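Local coordinates for protein ribosome biogenesis GTPase A (Thermotoga maritima, PDB 3CNN) that binds GTP, which it probably hydrolyses, and is thought to be required for a late step of 50S ribosomal subunit assembly, at residues Ile51-Val56 against Lys76-Thr81; Leu99-Ile104 against Gly145-Asp150; Asp208-Arg213 against Pro222-Ala227. One frame throughout, in Å; residues are numbered along the deposited sequence.

Following the chain from its N terminus, interaction 1 closes first: strand 48-54 runs out, helix 61-73 crosses back, and strand 78-80 returns parallel beside it at one edge of the mixed sheet. Interaction 2 opens after that closure. It joins strand 101-106 to strand 147-154 across a loop that includes helix 112-120 and strand 139-141. Interaction 3, the shortest closure, spans the connection through the small antiparallel sheet 216-217/221-222 between helix 202-212 and helix 224-236. The three follow in series, with no nesting or crossing. Interactions 1 and 2 tie together one GTPase sheet, their centres about 18 Å apart; interaction 3 lies about 35 Å from interaction 1, centre to centre, in the helical part.

Interaction 1: residues Ile51-Val56 against Lys76-Thr81; sequences ILLNKV and KRVITT. With GTP (guanosine-5'-triphosphate), chain B.
Leu52 and Ile79 pair in parallel register, and their side chains pack on one sheet face with CG of Leu52 3.6 Å from CD1 of Ile79. Leu53, Val78 and Thr80 point to the other face, which helix 61-73 covers. The backbone bond from Leu53 N to Ile79 O measures 2.8 Å and is almost straight at 175°; beyond it, Thr81 N reaches Leu53 O at 3.1 Å. Past the strand end, Lys55 turns away from Thr81 and lies along one face of the guanine of GTP. Its CB is 3.9 Å from guanine N1, CG is 3.4 Å from C6, CD lies near C4 and C5, and CE is 3.6 Å from C4. NZ ends 3.5 Å from the ribose O4' and is hydrogen-bonded to Asn109 O. The chain is extended beyond CG (chi2 -171°), which makes this long overlap possible. With an alanine here, that guanine face would probably lose its cover and Asn109 O its ammonium partner. Asn54 ND2, near guanine N7, donates to Thr110 O, joining the strand end to the phosphate-binding loop. This beta-alpha-beta crossover presents the NKxD motif, Asn54 to Asp57, that reads guanine in TRAFAC GTPases.

Interaction 2: residues Leu99-Ile104 against Gly145-Asp150; sequences LARVLI and GVKILD
Val146 opens the contact against Ala100, its CG1 4.0 Å from the Ala100 CB. Both residues lie just ahead of the paired strands, so the apolar packing starts before the regular register does. At Lys147 the backbone makes two bonds: its N donates to Ala100 O at 3.2 Å, and its O accepts from Val102 N at 2.9 Å. The second is the more bent, with 140° at the hydrogen. These two bonds flank Arg101, the bridge partner of Lys147, as expected for a parallel pair. The side chains of Arg101 and Lys147 run side by side in the same direction. CD of Lys147 lies 3.8 Å above the plane of the Arg101 guanidinium, displaced toward its rim, so it is the methylene chain that covers the flat group. The like charges stay farther apart, with Arg101 NH2 4.4 Å from Lys147 NZ. Ile148 projects to the other face and splits its branches: CG1, beside the backbone N (chi1 -55°), packs 3.9 Å from CB of Val102, which puts CG2 anti to that N and against CG1 of Ile104. Leu149 then donates from its N to Val102 O at 3.0 Å, and its CD1 meets CD1 of Leu103. Here the direct pairing is interrupted: a water accepts from Ile104 N and donates to Leu149 O. It resumes beyond, where Ile104 bonds through its backbone with Gly153. Around this pair, Ile104 and Ile148 face helix 112-120, Arg101 and Lys147 touch Trp139 of strand 139-141, and strand 24-30 borders the far side of strand 101-106, placing the contact inside the sheet.

Interaction 3: residues Asp208-Arg213 against Pro222-Ala227; sequences DFARKR and PDIERA
Ala210 and Ala227 meet methyl to methyl, CB to CB 3.7 Å, at the point where helix 202-212 and helix 224-236 come closest within the two segments; their CA atoms are 5.1 Å apart. Both CB atoms point at the other segment, and since neither side chain extends further, the backbones can come this close. The Ala210 methyl has further neighbours: it lies 3.8 Å from Asp223 O and 4.1 Å from Pro222 CB, so it is set against the turn that starts the second helix as well as against the helix itself. Phe209, one residue before Ala210, has its CG anti to the backbone N (chi1 -172°), which carries the ring across to Ala227. There CD2 is 3.8 Å from Ala227 CB, and CE2 is 3.5 Å from Ala227 O, the oxygen approaching the ring obliquely. CG of Arg213 covers part of one ring face, and Leu230 of helix 224-236 also touches the ring. At the other border, Arg211 and Pro222 cross at a slant, with Pro222 CG 4.0 Å above the guanidinium plane and shifted toward its rim. The polar end of Arg211 is turned to its own helix, where NE forms a salt bridge with Glu207. Asp223 occupies the N-cap of the second helix, its OD1 accepting a weak bond from Arg226 N at 3.3 Å. No hydrogen bond links the two segments: the contact is van der Waals packing, mostly apolar, that includes two backbone carbonyls, with Phe209 on one side and Pro222 on the other. Arg211 and Asp223 serve their own helices, whereas Arg213 reaches across to a salt bridge with Glu234, so a charge pair farther along probably adds to the hold between the helices.

Interaction 1: residues Ile51-Val56 against Lys76-Thr81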
loop_
_atom_site.group_PDB
_atom_site.type_symbol
_atom_site.label_atom_id
_atom_site.label_comp_id
_atom_site.label_asym_id
_atom_site.label_seq_id
_atom_site.Cartn_x
_atom_site.Cartn_y
_atom_site.Cartn_z
ATOM N N ILE A 51 -1.206 -3.975 12.529
ATOM C CA ILE A 51 -0.664 -3.227 11.386
ATOM C C ILE A 51 0.290 -4.115 10.612
ATOM O O ILE A 51 1.327 -4.543 11.126
ATOM C CB ILE A 51 0.005 -1.872 11.761
ATOM C CG1 ILE A 51 -1.054 -0.885 12.291
ATOM C CG2 ILE A 51 0.718 -1.266 10.528
ATOM C CD1 ILE A 51 -0.511 0.220 13.168
ATOM N N LEU A 52 -0.087 -4.409 9.378
ATOM C CA LEU A 52 0.722 -5.232 8.527
ATOM C C LEU A 52 1.414 -4.326 7.501
ATOM O O LEU A 52 0.739 -3.654 6.710
ATOM C CB LEU A 52 -0.159 -6.301 7.870
ATOM C CG LEU A 52 0.507 -7.436 7.089
ATOM C CD1 LEU A 52 -0.504 -8.521 6.737
ATOM C CD2 LEU A 52 1.167 -6.913 5.813
ATOM N N LEU A 53 2.751 -4.270 7.563
ATOM C CA LEU A 53 3.555 -3.509 6.605
ATOM C C LEU A 53 3.952 -4.385 5.435
ATOM O O LEU A 53 4.928 -5.136 5.498
ATOM C CB LEU A 53 4.778 -2.872 7.251
ATOM C CG LEU A 53 4.491 -1.899 8.392
ATOM C CD1 LEU A 53 5.787 -1.408 8.965
ATOM C CD2 LEU A 53 3.610 -0.718 7.938
ATOM N N ASN A 54 3.180 -4.271 4.359
ATOM C CA ASN A 54 3.327 -5.141 3.212
ATOM C C ASN A 54 4.376 -4.630 2.205
ATOM O O ASN A 54 4.785 -3.476 2.260
ATOM C CB ASN A 54 1.957 -5.324 2.548
ATOM C CG ASN A 54 1.864 -6.590 1.762
ATOM O OD1 ASN A 54 2.511 -7.562 2.086
ATOM N ND2 ASN A 54 1.049 -6.591 0.729
ATOM N N LYS A 55 4.814 -5.523 1.319
ATOM C CA LYS A 55 5.685 -5.213 0.186
ATOM C C LYS A 55 7.082 -4.772 0.622
ATOM O O LYS A 55 7.650 -3.850 0.022
ATOM C CB LYS A 55 5.053 -4.142 -0.723
ATOM C CG LYS A 55 3.687 -4.490 -1.287
ATOM C CD LYS A 55 3.266 -3.469 -2.346
ATOM C CE LYS A 55 1.957 -3.840 -3.013
ATOM N NZ LYS A 55 1.395 -2.740 -3.856
ATOM N N VAL A 56 7.630 -5.407 1.668
ATOM C CA VAL A 56 8.931 -4.977 2.206
ATOM C C VAL A 56 10.032 -5.325 1.212
ATOM O O VAL A 56 11.163 -4.810 1.305
ATOM C CB VAL A 56 9.258 -5.548 3.628
ATOM C CG1 VAL A 56 8.234 -5.079 4.650
ATOM C CG2 VAL A 56 9.393 -7.071 3.621
ATOM N N LYS A 76 1.832 -0.409 19.476
ATOM C CA LYS A 76 0.981 -1.013 18.457
ATOM C C LYS A 76 1.459 -2.385 18.024
ATOM O O LYS A 76 2.658 -2.668 18.029
ATOM C CB LYS A 76 0.808 -0.075 17.257
ATOM C CG LYS A 76 -0.358 0.875 17.458
ATOM C CD LYS A 76 -0.190 2.168 16.708
ATOM C CE LYS A 76 -1.370 3.070 16.983
ATOM N NZ LYS A 76 -1.712 3.811 15.735
ATOM N N ARG A 77 0.499 -3.244 17.695
ATOM C CA ARG A 77 0.786 -4.536 17.096
ATOM C C ARG A 77 1.144 -4.312 15.616
ATOM O O ARG A 77 0.308 -3.908 14.806
ATOM C CB ARG A 77 -0.422 -5.463 17.261
ATOM C CG ARG A 77 -0.162 -6.950 17.031
ATOM C CD ARG A 77 -1.313 -7.793 17.612
ATOM N NE ARG A 77 -1.311 -9.179 17.135
ATOM C CZ ARG A 77 -2.319 -10.045 17.305
ATOM N NH1 ARG A 77 -3.429 -9.682 17.935
ATOM N NH2 ARG A 77 -2.228 -11.280 16.834
ATOM N N VAL A 78 2.403 -4.560 15.277
ATOM C CA VAL A 78 2.871 -4.394 13.912
ATOM C C VAL A 78 3.716 -5.576 13.437
ATOM O O VAL A 78 4.553 -6.088 14.187
ATOM C CB VAL A 78 3.636 -3.052 13.749
ATOM C CG1 VAL A 78 4.853 -2.996 14.681
ATOM C CG2 VAL A 78 4.056 -2.843 12.321
ATOM N N ILE A 79 3.489 -5.991 12.188
ATOM C CA ILE A 79 4.340 -6.974 11.499
ATOM C C ILE A 79 4.722 -6.493 10.087
ATOM O O ILE A 79 4.137 -5.531 9.576
ATOM C CB ILE A 79 3.663 -8.365 11.392
ATOM C CG1 ILE A 79 2.327 -8.249 10.655
ATOM C CG2 ILE A 79 3.486 -8.990 12.778
ATOM C CD1 ILE A 79 2.032 -9.402 9.722
ATOM N N THR A 80 5.713 -7.156 9.482
ATOM C CA THR A 80 6.124 -6.893 8.101
ATOM C C THR A 80 6.122 -8.191 7.294
ATOM O O THR A 80 6.418 -9.261 7.838
ATOM C CB THR A 80 7.549 -6.266 8.003
ATOM O OG1 THR A 80 8.541 -7.257 8.285
ATOM C CG2 THR A 80 7.731 -5.058 8.952
ATOM N N THR A 81 5.799 -8.103 6.003
ATOM C CA THR A 81 5.758 -9.282 5.129
ATOM C C THR A 81 5.738 -8.866 3.666
ATOM O O THR A 81 5.794 -7.688 3.365
ATOM C CB THR A 81 4.539 -10.184 5.458
ATOM O OG1 THR A 81 4.579 -11.392 4.682
ATOM C CG2 THR A 81 3.229 -9.443 5.209
HETATM P PG GTP B . -7.360 -3.617 -4.603
HETATM O O1G GTP B . -7.921 -3.086 -3.281
HETATM O O2G GTP B . -7.271 -2.470 -5.599
HETATM O O3G GTP B . -8.253 -4.681 -5.227
HETATM O O3B GTP B . -5.884 -4.268 -4.449
HETATM P PB GTP B . -5.454 -5.285 -3.274
HETATM O O1B GTP B . -5.338 -4.529 -1.969
HETATM O O2B GTP B . -6.413 -6.444 -3.168
HETATM O O3A GTP B . -3.988 -5.675 -3.739
HETATM P PA GTP B . -3.502 -6.826 -4.717
HETATM O O1A GTP B . -3.174 -8.047 -3.896
HETATM O O2A GTP B . -4.390 -7.094 -5.898
HETATM O "O5'" GTP B . -2.088 -6.199 -5.164
HETATM C "C5'" GTP B . -1.975 -5.189 -6.144
HETATM C "C4'" GTP B . -0.638 -5.395 -6.837
HETATM O "O4'" GTP B . 0.386 -5.476 -5.868
HETATM C "C3'" GTP B . -0.594 -6.695 -7.603
HETATM O "O3'" GTP B . 0.053 -6.457 -8.835
HETATM C "C2'" GTP B . 0.233 -7.616 -6.735
HETATM O "O2'" GTP B . 0.939 -8.523 -7.541
HETATM C "C1'" GTP B . 1.156 -6.650 -6.021
HETATM N N9 GTP B . 1.642 -7.082 -4.686
HETATM C C8 GTP B . 0.890 -7.535 -3.617
HETATM N N7 GTP B . 1.731 -7.798 -2.597
HETATM C C5 GTP B . 3.007 -7.540 -2.994
HETATM C C6 GTP B . 4.237 -7.632 -2.346
HETATM O O6 GTP B . 4.303 -8.037 -1.181
HETATM N N1 GTP B . 5.397 -7.274 -3.020
HETATM C C2 GTP B . 5.320 -6.830 -4.331
HETATM N N2 GTP B . 6.421 -6.488 -4.987
HETATM N N3 GTP B . 4.092 -6.734 -4.959
HETATM C C4 GTP B . 2.957 -7.084 -4.304
#

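Interaction 2: residues Leu99-Ile104 against Gly145-Asp150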
loop_
_atom_site.group_PDB
_atom_site.type_symbol
_atom_site.label_atom_id
_atom_site.label_comp_id
_atom_site.label_asym_id
_atom_site.label_seq_id
_atom_site.Cartn_x
_atom_site.Cartn_y
_atom_site.Cartn_z
ATOM N N LEU A 99 -10.208 -17.304 19.192
ATOM C CA LEU A 99 -11.560 -16.823 18.904
ATOM C C LEU A 99 -11.609 -15.755 17.819
ATOM O O LEU A 99 -12.659 -15.138 17.618
ATOM C CB LEU A 99 -12.235 -16.281 20.175
ATOM C CG LEU A 99 -12.688 -17.252 21.272
ATOM C CD1 LEU A 99 -13.395 -16.450 22.364
ATOM C CD2 LEU A 99 -13.609 -18.355 20.730
ATOM N N ALA A 100 -10.487 -15.541 17.128
ATOM C CA ALA A 100 -10.382 -14.486 16.111
ATOM C C ALA A 100 -11.376 -14.675 14.974
ATOM O O ALA A 100 -11.466 -15.753 14.386
ATOM C CB ALA A 100 -8.975 -14.405 15.556
ATOM N N ARG A 101 -12.137 -13.619 14.701
ATOM C CA ARG A 101 -12.853 -13.479 13.443
ATOM C C ARG A 101 -12.260 -12.233 12.774
ATOM O O ARG A 101 -12.304 -11.145 13.337
ATOM C CB ARG A 101 -14.361 -13.341 13.682
ATOM C CG ARG A 101 -14.974 -14.490 14.492
ATOM C CD ARG A 101 -16.432 -14.195 14.920
ATOM N NE ARG A 101 -17.422 -15.126 14.333
ATOM C CZ ARG A 101 -17.564 -16.418 14.671
ATOM N NH1 ARG A 101 -16.777 -16.993 15.587
ATOM N NH2 ARG A 101 -18.503 -17.154 14.073
ATOM N N VAL A 102 -11.687 -12.396 11.587
ATOM C CA VAL A 102 -10.757 -11.397 11.056
ATOM C C VAL A 102 -11.235 -10.715 9.773
ATOM O O VAL A 102 -11.702 -11.368 8.838
ATOM C CB VAL A 102 -9.345 -12.006 10.818
ATOM C CG1 VAL A 102 -8.386 -10.982 10.182
ATOM C CG2 VAL A 102 -8.764 -12.579 12.115
ATOM N N LEU A 103 -11.093 -9.392 9.743
ATOM C CA LEU A 103 -11.265 -8.620 8.513
ATOM C C LEU A 103 -9.911 -8.127 8.005
ATOM O O LEU A 103 -9.118 -7.563 8.758
ATOM C CB LEU A 103 -12.255 -7.456 8.716
ATOM C CG LEU A 103 -12.441 -6.430 7.586
ATOM C CD1 LEU A 103 -13.147 -6.981 6.371
ATOM C CD2 LEU A 103 -13.164 -5.206 8.099
ATOM N N ILE A 104 -9.646 -8.396 6.730
ATOM C CA ILE A 104 -8.498 -7.806 6.034
ATOM C C ILE A 104 -8.954 -6.457 5.460
ATOM O O ILE A 104 -9.905 -6.394 4.668
ATOM C CB ILE A 104 -7.948 -8.728 4.900
ATOM C CG1 ILE A 104 -7.634 -10.156 5.417
ATOM C CG2 ILE A 104 -6.726 -8.093 4.228
ATOM C CD1 ILE A 104 -6.689 -10.239 6.619
ATOM N N GLY A 145 -9.282 -23.296 13.473
ATOM C CA GLY A 145 -10.622 -22.725 13.667
ATOM C C GLY A 145 -10.812 -21.232 13.425
ATOM O O GLY A 145 -11.960 -20.766 13.294
ATOM N N VAL A 146 -9.706 -20.478 13.382
ATOM C CA VAL A 146 -9.754 -19.018 13.181
ATOM C C VAL A 146 -10.475 -18.717 11.878
ATOM O O VAL A 146 -10.254 -19.384 10.868
ATOM C CB VAL A 146 -8.345 -18.377 13.199
ATOM C CG1 VAL A 146 -8.346 -16.973 12.541
ATOM C CG2 VAL A 146 -7.797 -18.324 14.632
ATOM N N LYS A 147 -11.373 -17.742 11.919
ATOM C CA LYS A 147 -12.170 -17.386 10.742
ATOM C C LYS A 147 -11.666 -16.076 10.134
ATOM O O LYS A 147 -11.296 -15.147 10.860
ATOM C CB LYS A 147 -13.651 -17.238 11.115
ATOM C CG LYS A 147 -14.470 -18.499 11.056
ATOM C CD LYS A 147 -15.870 -18.245 11.612
ATOM C CE LYS A 147 -16.611 -19.537 11.910
ATOM N NZ LYS A 147 -15.867 -20.438 12.868
ATOM N N ILE A 148 -11.666 -16.008 8.805
ATOM C CA ILE A 148 -11.263 -14.798 8.080
ATOM C C ILE A 148 -12.241 -14.569 6.943
ATOM O O ILE A 148 -12.500 -15.485 6.172
ATOM C CB ILE A 148 -9.792 -14.903 7.530
ATOM C CG1 ILE A 148 -8.802 -15.230 8.664
ATOM C CG2 ILE A 148 -9.379 -13.606 6.773
ATOM C CD1 ILE A 148 -7.460 -15.713 8.221
ATOM N N LEU A 149 -12.805 -13.363 6.846
ATOM C CA LEU A 149 -13.704 -13.041 5.730
ATOM C C LEU A 149 -12.910 -13.179 4.440
ATOM O O LEU A 149 -11.737 -12.805 4.400
ATOM C CB LEU A 149 -14.303 -11.630 5.868
ATOM C CG LEU A 149 -15.275 -11.382 7.039
ATOM C CD1 LEU A 149 -15.534 -9.900 7.282
ATOM C CD2 LEU A 149 -16.607 -12.151 6.881
ATOM N N ASP A 150 -13.525 -13.738 3.399
ATOM C CA ASP A 150 -12.790 -14.001 2.153
ATOM C C ASP A 150 -12.699 -12.786 1.212
ATOM O O ASP A 150 -12.124 -12.886 0.117
ATOM C CB ASP A 150 -13.328 -15.246 1.415
ATOM C CG ASP A 150 -14.751 -15.072 0.890
ATOM O OD1 ASP A 150 -15.220 -16.012 0.206
ATOM O OD2 ASP A 150 -15.409 -14.027 1.146
HETATM O O HOH W 1 -11.432 -9.946 5.009
#

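Interaction 3: residues Asp208-Arg213 against Pro222-Ala227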
loop_
_atom_site.group_PDB
_atom_site.type_symbol
_atom_site.label_atom_id
_atom_site.label_comp_id
_atom_site.label_asym_id
_atom_site.label_seq_id
_atom_site.Cartn_x
_atom_site.Cartn_y
_atom_site.Cartn_z
ATOM N N ASP A 208 12.536 12.783 -21.355
ATOM C CA ASP A 208 13.457 11.679 -21.616
ATOM C C ASP A 208 12.794 10.322 -21.417
ATOM O O ASP A 208 13.002 9.416 -22.223
ATOM C CB ASP A 208 14.706 11.768 -20.756
ATOM C CG ASP A 208 15.697 10.685 -21.086
ATOM O OD1 ASP A 208 16.067 10.559 -22.282
ATOM O OD2 ASP A 208 16.097 9.950 -20.156
ATOM N N PHE A 209 11.994 10.190 -20.354
ATOM C CA PHE A 209 11.279 8.944 -20.096
ATOM C C PHE A 209 10.341 8.581 -21.243
ATOM O O PHE A 209 10.229 7.407 -21.584
ATOM C CB PHE A 209 10.508 8.985 -18.761
ATOM C CG PHE A 209 9.916 7.648 -18.356
ATOM C CD1 PHE A 209 10.673 6.730 -17.625
ATOM C CD2 PHE A 209 8.617 7.302 -18.723
ATOM C CE1 PHE A 209 10.141 5.500 -17.258
ATOM C CE2 PHE A 209 8.074 6.086 -18.360
ATOM C CZ PHE A 209 8.837 5.177 -17.624
ATOM N N ALA A 210 9.662 9.570 -21.824
ATOM C CA ALA A 210 8.692 9.316 -22.899
ATOM C C ALA A 210 9.345 8.901 -24.240
ATOM O O ALA A 210 8.775 8.105 -24.995
ATOM C CB ALA A 210 7.764 10.519 -23.086
ATOM N N ARG A 211 10.526 9.445 -24.528
ATOM C CA ARG A 211 11.330 9.032 -25.671
ATOM C C ARG A 211 11.875 7.631 -25.433
ATOM O O ARG A 211 11.647 6.726 -26.229
ATOM C CB ARG A 211 12.507 10.005 -25.894
ATOM C CG ARG A 211 12.127 11.351 -26.494
ATOM C CD ARG A 211 13.350 12.250 -26.635
ATOM N NE ARG A 211 12.974 13.591 -27.083
ATOM C CZ ARG A 211 12.671 13.920 -28.339
ATOM N NH1 ARG A 211 12.697 13.011 -29.310
ATOM N NH2 ARG A 211 12.336 15.173 -28.622
ATOM N N LYS A 212 12.582 7.484 -24.313
ATOM C CA LYS A 212 13.203 6.241 -23.850
ATOM C C LYS A 212 12.268 5.020 -23.856
ATOM O O LYS A 212 12.745 3.879 -23.789
ATOM C CB LYS A 212 13.723 6.471 -22.432
ATOM C CG LYS A 212 14.982 5.726 -22.048
ATOM C CD LYS A 212 15.012 5.427 -20.526
ATOM C CE LYS A 212 14.222 4.148 -20.154
ATOM N NZ LYS A 212 14.378 3.760 -18.719
ATOM N N ARG A 213 10.954 5.265 -23.948
ATOM C CA ARG A 213 9.918 4.224 -23.854
ATOM C C ARG A 213 9.015 4.196 -25.071
ATOM O O ARG A 213 8.043 3.433 -25.114
ATOM C CB ARG A 213 9.047 4.413 -22.609
ATOM C CG ARG A 213 9.773 4.230 -21.307
ATOM C CD ARG A 213 10.397 2.847 -21.191
ATOM N NE ARG A 213 11.017 2.674 -19.883
ATOM C CZ ARG A 213 10.441 2.068 -18.850
ATOM N NH1 ARG A 213 9.232 1.540 -18.965
ATOM N NH2 ARG A 213 11.089 1.988 -17.700
ATOM N N PRO A 222 6.734 13.741 -27.728
ATOM C CA PRO A 222 6.702 12.981 -26.475
ATOM C C PRO A 222 5.365 13.082 -25.761
ATOM O O PRO A 222 4.889 14.191 -25.516
ATOM C CB PRO A 222 7.772 13.673 -25.633
ATOM C CG PRO A 222 8.776 14.159 -26.644
ATOM C CD PRO A 222 8.050 14.375 -27.943
ATOM N N ASP A 223 4.770 11.931 -25.446
ATOM C CA ASP A 223 3.524 11.869 -24.685
ATOM C C ASP A 223 3.812 11.872 -23.177
ATOM O O ASP A 223 4.044 10.816 -22.585
ATOM C CB ASP A 223 2.763 10.597 -25.060
ATOM C CG ASP A 223 1.286 10.665 -24.701
ATOM O OD1 ASP A 223 0.892 11.404 -23.766
ATOM O OD2 ASP A 223 0.502 9.972 -25.377
ATOM N N ILE A 224 3.791 13.057 -22.560
ATOM C CA ILE A 224 4.118 13.190 -21.130
ATOM C C ILE A 224 3.055 12.530 -20.252
ATOM O O ILE A 224 3.389 11.839 -19.287
ATOM C CB ILE A 224 4.388 14.679 -20.696
ATOM C CG1 ILE A 224 5.482 15.335 -21.572
ATOM C CG2 ILE A 224 4.735 14.776 -19.203
ATOM C CD1 ILE A 224 6.810 14.553 -21.671
ATOM N N GLU A 225 1.788 12.731 -20.591
ATOM C CA GLU A 225 0.680 12.069 -19.902
ATOM C C GLU A 225 0.916 10.549 -19.746
ATOM O O GLU A 225 0.845 10.005 -18.644
ATOM C CB GLU A 225 -0.637 12.347 -20.641
ATOM C CG GLU A 225 -1.819 11.514 -20.162
ATOM C CD GLU A 225 -2.898 12.328 -19.464
ATOM O OE1 GLU A 225 -2.901 12.405 -18.205
ATOM O OE2 GLU A 225 -3.751 12.892 -20.184
ATOM N N ARG A 226 1.217 9.879 -20.855
ATOM C CA ARG A 226 1.478 8.448 -20.854
ATOM C C ARG A 226 2.740 8.075 -20.105
ATOM O O ARG A 226 2.790 7.013 -19.477
ATOM C CB ARG A 226 1.542 7.914 -22.286
ATOM C CG ARG A 226 0.162 7.608 -22.893
ATOM C CD ARG A 226 0.306 6.947 -24.238
ATOM N NE ARG A 226 0.703 5.546 -24.118
ATOM C CZ ARG A 226 1.304 4.854 -25.084
ATOM N NH1 ARG A 226 1.612 5.439 -26.241
ATOM N NH2 ARG A 226 1.619 3.577 -24.882
ATOM N N ALA A 227 3.757 8.935 -20.192
ATOM C CA ALA A 227 5.014 8.760 -19.472
ATOM C C ALA A 227 4.802 8.775 -17.962
ATOM O O ALA A 227 5.330 7.930 -17.256
ATOM C CB ALA A 227 6.037 9.837 -19.890
#